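Local coordinates for protein terminal oxygenase component of carbazole 1,9a-dioxygenase (Sphingomonas, PDB 3GKQ) that probably dioxygenates carbazole at a nonheme iron with electrons passed through its Rieske [2Fe-2S] cluster, as the terminal oxygenase of carbazole 1,9a-dioxygenase, at residues D160-G165 / R303-E308; V170-R175 / G293-L298. All coordinates share one frame; numbering follows the deposited sequence.

Interaction 1. Residues D160-G165 / R303-E308; sequences DLAVHG and RRVGSE
D160 and R304 cross at the outer end of this strand pair, the carboxylate reaching over to the side of the arginine chain. The two flat groups stand nearly perpendicular, their planes 79° apart, and in the model a single oxygen, D160 OD2, faces NE of R304 at 3.1 Å in a salt bridge. That oxygen also sits too close to the arginine chain, which leaves its place, and the exact form of the pair, doubtful. The D160 carboxylate is put there by a chi1 of 65°, with CG between the backbone N and the carbonyl carbon, while R304 runs out extended from CG to NE.

Behind this pair the backbones are joined in antiparallel fashion. L161 and R304 form a non-hydrogen-bonded pair with their side chains on one face; A162 and R303 form a hydrogen-bonded pair with theirs on the other. R303 N gives to A162 O and A162 N to R303 O, both at 2.9 Å. Past the last paired residues, V305 N reaches D160 O at 2.7 Å in an almost straight bond. CG2 of V305, beyond the end of the strand, touches CB of A162 at 3.8 Å, an apolar contact between two small groups. L161 bends its CD2 methyl against the neighbouring backbone, 3.1 Å from R303 N, which is tight packing.

The guanidinium of R303 turns elsewhere, to a salt bridge with E317 and a hydrogen bond to T280. This is plain structural pairing at the edge of the Bet v 1-like ring-hydroxylase domain's sheet, away from the iron and cluster sites: the start of strand 161-170 meets the end of strand 294-304. Helix 308-328 packs against R303 and V305, and S307 stands at its N-cap.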
loop_
_atom_site.group_PDB
_atom_site.type_symbol
_atom_site.label_atom_id
_atom_site.label_comp_id
_atom_site.label_asym_id
_atom_site.label_seq_id
_atom_site.Cartn_x
_atom_site.Cartn_y
_atom_site.Cartn_z
ATOM N N ASP A 160 19.383 41.515 14.905
ATOM C CA ASP A 160 20.581 40.943 15.513
ATOM C C ASP A 160 20.513 39.454 15.839
ATOM O O ASP A 160 21.407 38.920 16.507
ATOM C CB ASP A 160 20.917 41.721 16.787
ATOM C CG ASP A 160 19.855 41.564 17.861
ATOM O OD1 ASP A 160 18.655 41.539 17.513
ATOM O OD2 ASP A 160 20.218 41.479 19.054
ATOM N N LEU A 161 19.473 38.776 15.362
ATOM C CA LEU A 161 19.318 37.353 15.642
ATOM C C LEU A 161 19.947 36.487 14.552
ATOM O O LEU A 161 19.465 36.449 13.418
ATOM C CB LEU A 161 17.827 37.016 15.784
ATOM C CG LEU A 161 17.338 35.881 16.700
ATOM C CD1 LEU A 161 16.534 34.891 15.879
ATOM C CD2 LEU A 161 18.495 35.192 17.402
ATOM N N ALA A 162 21.033 35.803 14.893
ATOM C CA ALA A 162 21.702 34.916 13.947
ATOM C C ALA A 162 20.933 33.601 14.013
ATOM O O ALA A 162 20.691 33.084 15.103
ATOM C CB ALA A 162 23.148 34.699 14.354
ATOM N N VAL A 163 20.557 33.064 12.856
ATOM C CA VAL A 163 19.781 31.831 12.810
ATOM C C VAL A 163 20.346 30.744 11.905
ATOM O O VAL A 163 20.825 31.020 10.805
ATOM C CB VAL A 163 18.329 32.131 12.362
ATOM C CG1 VAL A 163 17.522 30.840 12.276
ATOM C CG2 VAL A 163 17.678 33.094 13.335
ATOM N N HIS A 164 20.282 29.507 12.389
ATOM C CA HIS A 164 20.737 28.332 11.651
ATOM C C HIS A 164 19.763 27.207 11.980
ATOM O O HIS A 164 19.120 27.231 13.028
ATOM C CB HIS A 164 22.151 27.931 12.082
ATOM C CG HIS A 164 23.186 28.967 11.784
ATOM N ND1 HIS A 164 23.506 29.348 10.498
ATOM C CD2 HIS A 164 23.946 29.728 12.604
ATOM C CE1 HIS A 164 24.422 30.299 10.540
ATOM N NE2 HIS A 164 24.706 30.550 11.804
ATOM N N GLY A 165 19.646 26.227 11.093
ATOM C CA GLY A 165 18.728 25.138 11.359
ATOM C C GLY A 165 18.835 23.967 10.409
ATOM O O GLY A 165 19.717 23.921 9.552
ATOM N N ARG A 303 20.582 33.008 18.024
ATOM C CA ARG A 303 21.419 33.622 19.048
ATOM C C ARG A 303 21.640 35.084 18.711
ATOM O O ARG A 303 22.021 35.422 17.588
ATOM C CB ARG A 303 22.778 32.925 19.153
ATOM C CG ARG A 303 23.768 33.680 20.045
ATOM C CD ARG A 303 25.108 32.970 20.153
ATOM N NE ARG A 303 25.029 31.798 21.018
ATOM C CZ ARG A 303 25.988 30.885 21.132
ATOM N NH1 ARG A 303 27.111 31.003 20.430
ATOM N NH2 ARG A 303 25.825 29.851 21.950
ATOM N N ARG A 304 21.386 35.948 19.686
ATOM C CA ARG A 304 21.575 37.381 19.509
ATOM C C ARG A 304 23.072 37.623 19.301
ATOM O O ARG A 304 23.890 37.212 20.123
ATOM C CB ARG A 304 21.078 38.124 20.751
ATOM C CG ARG A 304 21.411 39.600 20.766
ATOM C CD ARG A 304 20.807 40.304 21.974
ATOM N NE ARG A 304 21.184 41.715 22.006
ATOM C CZ ARG A 304 20.703 42.600 22.874
ATOM N NH1 ARG A 304 19.819 42.222 23.790
ATOM N NH2 ARG A 304 21.104 43.867 22.826
ATOM N N VAL A 305 23.426 38.274 18.197
ATOM C CA VAL A 305 24.828 38.543 17.883
ATOM C C VAL A 305 25.101 40.030 17.632
ATOM O O VAL A 305 24.257 40.744 17.091
ATOM C CB VAL A 305 25.271 37.722 16.647
ATOM C CG1 VAL A 305 26.635 38.173 16.172
ATOM C CG2 VAL A 305 25.321 36.246 17.005
ATOM N N GLY A 306 26.289 40.484 18.029
ATOM C CA GLY A 306 26.654 41.880 17.848
ATOM C C GLY A 306 27.839 42.124 16.927
ATOM O O GLY A 306 28.217 43.273 16.690
ATOM N N SER A 307 28.434 41.057 16.405
ATOM C CA SER A 307 29.575 41.198 15.509
ATOM C C SER A 307 29.673 40.008 14.565
ATOM O O SER A 307 29.225 38.907 14.888
ATOM C CB SER A 307 30.868 41.310 16.313
ATOM O OG SER A 307 31.172 40.082 16.957
ATOM N N GLU A 308 30.268 40.234 13.399
ATOM C CA GLU A 308 30.422 39.180 12.409
ATOM C C GLU A 308 31.338 38.078 12.938
ATOM O O GLU A 308 31.425 36.997 12.351
ATOM C CB GLU A 308 30.990 39.766 11.112
ATOM C CG GLU A 308 31.102 38.774 9.959
ATOM C CD GLU A 308 29.774 38.112 9.615
ATOM O OE1 GLU A 308 28.782 38.839 9.384
ATOM O OE2 GLU A 308 29.727 36.862 9.572
#

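Interaction 2. Residues V170-R175 / G293-L298; sequences VDANWR and GHHLYL. With FE2 (Fe (II) ion), chain I.
V170 lies over one face of the H295 imidazole, its CB 3.7 Å from the ring centroid in a CH-pi contact. Its CG2 methyl rests against CB of Y297. A chi1 of 67° swings the H295 ring back towards 170-172, where ND1 gives a nearly straight bond of 2.8 Å to A172 O. That oxygen lies in the ring plane, although ND1 approaches from above the plane of the A172 carbonyl. Backbone bonds in both directions make V170 and H295 an antiparallel hydrogen-bonded pair. An alanine in place of H295 would probably leave A172 O without this donor and open a gap beside V170.

The H294 side chain leaves its backbone away from 170-175; NE2 binds an iron(II) ion at 2.3 Å, and ND1 is hydrogen-bonded to OD1 of D291. D171, the other residue of this iron site, keeps OD1 3.1 Å from the iron, longer than an ordinary Fe-O bond, and near the H294 ring edge, its carboxylate 82° from the ring plane. The iron is additional to that of H186, H190 and D334, the two-histidine, one-carboxylate site where Rieske oxygenases probably carry out catalysis.

N173 OD1 caps helix 174-181, into which strand 161-170 leads beside the start of strand 294-304; helix 332-346 packs on V170 and Y297, and strand 282-289 flanks H295.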
loop_
_atom_site.group_PDB
_atom_site.type_symbol
_atom_site.label_atom_id
_atom_site.label_comp_id
_atom_site.label_asym_id
_atom_site.label_seq_id
_atom_site.Cartn_x
_atom_site.Cartn_y
_atom_site.Cartn_z
ATOM N N VAL A 170 8.857 13.977 8.702
ATOM C CA VAL A 170 8.386 13.095 9.761
ATOM C C VAL A 170 7.125 12.365 9.293
ATOM O O VAL A 170 6.236 12.977 8.692
ATOM C CB VAL A 170 8.079 13.898 11.042
ATOM C CG1 VAL A 170 7.496 12.982 12.116
ATOM C CG2 VAL A 170 9.356 14.563 11.544
ATOM N N ASP A 171 7.054 11.065 9.572
ATOM C CA ASP A 171 5.908 10.256 9.167
ATOM C C ASP A 171 4.696 10.425 10.073
ATOM O O ASP A 171 4.231 9.469 10.691
ATOM C CB ASP A 171 6.284 8.774 9.110
ATOM C CG ASP A 171 7.378 8.488 8.104
ATOM O OD1 ASP A 171 7.298 9.001 6.966
ATOM O OD2 ASP A 171 8.316 7.741 8.450
ATOM N N ALA A 172 4.186 11.643 10.155
ATOM C CA ALA A 172 3.011 11.908 10.965
ATOM C C ALA A 172 2.382 13.207 10.504
ATOM O O ALA A 172 3.037 14.036 9.864
ATOM C CB ALA A 172 3.392 12.011 12.446
ATOM N N ASN A 173 1.103 13.367 10.820
ATOM C CA ASN A 173 0.378 14.577 10.482
ATOM C C ASN A 173 1.048 15.730 11.222
ATOM O O ASN A 173 1.574 15.543 12.327
ATOM C CB ASN A 173 -1.082 14.453 10.917
ATOM C CG ASN A 173 -1.883 15.689 10.597
ATOM O OD1 ASN A 173 -2.083 16.551 11.450
ATOM N ND2 ASN A 173 -2.333 15.793 9.350
ATOM N N TRP A 174 1.025 16.917 10.623
ATOM C CA TRP A 174 1.656 18.085 11.222
ATOM C C TRP A 174 1.161 18.400 12.633
ATOM O O TRP A 174 1.925 18.882 13.466
ATOM C CB TRP A 174 1.457 19.316 10.331
ATOM C CG TRP A 174 0.053 19.843 10.331
ATOM C CD1 TRP A 174 -1.011 19.359 9.621
ATOM C CD2 TRP A 174 -0.444 20.942 11.104
ATOM N NE1 TRP A 174 -2.140 20.090 9.903
ATOM C CE2 TRP A 174 -1.821 21.066 10.812
ATOM C CE3 TRP A 174 0.140 21.831 12.016
ATOM C CZ2 TRP A 174 -2.627 22.049 11.403
ATOM C CZ3 TRP A 174 -0.665 22.811 12.608
ATOM C CH2 TRP A 174 -2.034 22.907 12.296
ATOM N N ARG A 175 -0.109 18.123 12.908
ATOM C CA ARG A 175 -0.659 18.408 14.231
ATOM C C ARG A 175 0.006 17.591 15.336
ATOM O O ARG A 175 0.093 18.046 16.474
ATOM C CB ARG A 175 -2.177 18.191 14.231
ATOM C CG ARG A 175 -2.918 19.194 13.338
ATOM C CD ARG A 175 -4.385 18.828 13.145
ATOM N NE ARG A 175 -4.539 17.528 12.495
ATOM C CZ ARG A 175 -5.709 16.928 12.285
ATOM N NH1 ARG A 175 -6.837 17.510 12.671
ATOM N NH2 ARG A 175 -5.752 15.738 11.707
ATOM N N GLY A 293 -0.250 12.637 5.832
ATOM C CA GLY A 293 0.514 11.783 6.726
ATOM C C GLY A 293 1.951 12.173 7.009
ATOM O O GLY A 293 2.661 11.432 7.692
ATOM N N HIS A 294 2.392 13.319 6.498
ATOM C CA HIS A 294 3.771 13.750 6.716
ATOM C C HIS A 294 3.897 15.247 6.934
ATOM O O HIS A 294 3.066 16.035 6.463
ATOM C CB HIS A 294 4.656 13.394 5.513
ATOM C CG HIS A 294 4.484 11.994 5.018
ATOM N ND1 HIS A 294 3.361 11.577 4.337
ATOM C CD2 HIS A 294 5.298 10.913 5.102
ATOM C CE1 HIS A 294 3.489 10.299 4.022
ATOM N NE2 HIS A 294 4.655 9.875 4.474
ATOM N N HIS A 295 4.939 15.637 7.655
ATOM C CA HIS A 295 5.212 17.048 7.852
ATOM C C HIS A 295 6.709 17.280 7.834
ATOM O O HIS A 295 7.504 16.361 8.069
ATOM C CB HIS A 295 4.586 17.606 9.148
ATOM C CG HIS A 295 5.179 17.074 10.418
ATOM N ND1 HIS A 295 4.769 15.890 10.995
ATOM C CD2 HIS A 295 6.093 17.608 11.266
ATOM C CE1 HIS A 295 5.396 15.721 12.147
ATOM N NE2 HIS A 295 6.204 16.750 12.335
ATOM N N LEU A 296 7.088 18.506 7.511
ATOM C CA LEU A 296 8.486 18.891 7.468
ATOM C C LEU A 296 8.790 19.484 8.843
ATOM O O LEU A 296 8.245 20.520 9.215
ATOM C CB LEU A 296 8.697 19.936 6.367
ATOM C CG LEU A 296 10.100 20.397 5.960
ATOM C CD1 LEU A 296 10.700 21.239 7.061
ATOM C CD2 LEU A 296 10.975 19.185 5.642
ATOM N N TYR A 297 9.634 18.799 9.603
ATOM C CA TYR A 297 10.017 19.260 10.932
ATOM C C TYR A 297 11.257 20.139 10.770
ATOM O O TYR A 297 12.348 19.646 10.493
ATOM C CB TYR A 297 10.298 18.049 11.830
ATOM C CG TYR A 297 10.855 18.367 13.202
ATOM C CD1 TYR A 297 10.372 19.447 13.942
ATOM C CD2 TYR A 297 11.838 17.559 13.777
ATOM C CE1 TYR A 297 10.849 19.716 15.224
ATOM C CE2 TYR A 297 12.326 17.816 15.063
ATOM C CZ TYR A 297 11.824 18.896 15.779
ATOM O OH TYR A 297 12.278 19.145 17.055
ATOM N N LEU A 298 11.060 21.446 10.919
ATOM C CA LEU A 298 12.122 22.440 10.768
ATOM C C LEU A 298 12.580 22.907 12.151
ATOM O O LEU A 298 11.779 23.425 12.927
ATOM C CB LEU A 298 11.583 23.641 9.987
ATOM C CG LEU A 298 12.418 24.393 8.943
ATOM C CD1 LEU A 298 12.063 25.871 9.038
ATOM C CD2 LEU A 298 13.906 24.198 9.156
HETATM FE FE FE2 I . 5.723 7.841 4.565
HETATM O O HOH W 1 0.682 16.886 7.699
#

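How the interactions relate
Both interactions tie strand 161-170, or the chain running on from it into helix 174-181, to strand 294-304, its neighbour in the antiparallel sheet. Their centres are 28 Å apart, at the two ends of this strand pair. Along the chain the order is 160-165, 170-175, 293-298, 303-308, so interaction 2 is nested inside the loop closed by interaction 1, as antiparallel pairing demands. Interaction 1 lies at the surface; interaction 2 is buried near the chain's centre and carries an iron site, with Y297 about 5 Å from D334 of the other iron site, side chain to side chain. The two contacts thus hold one sheet edge of the probable catalytic domain at both ends.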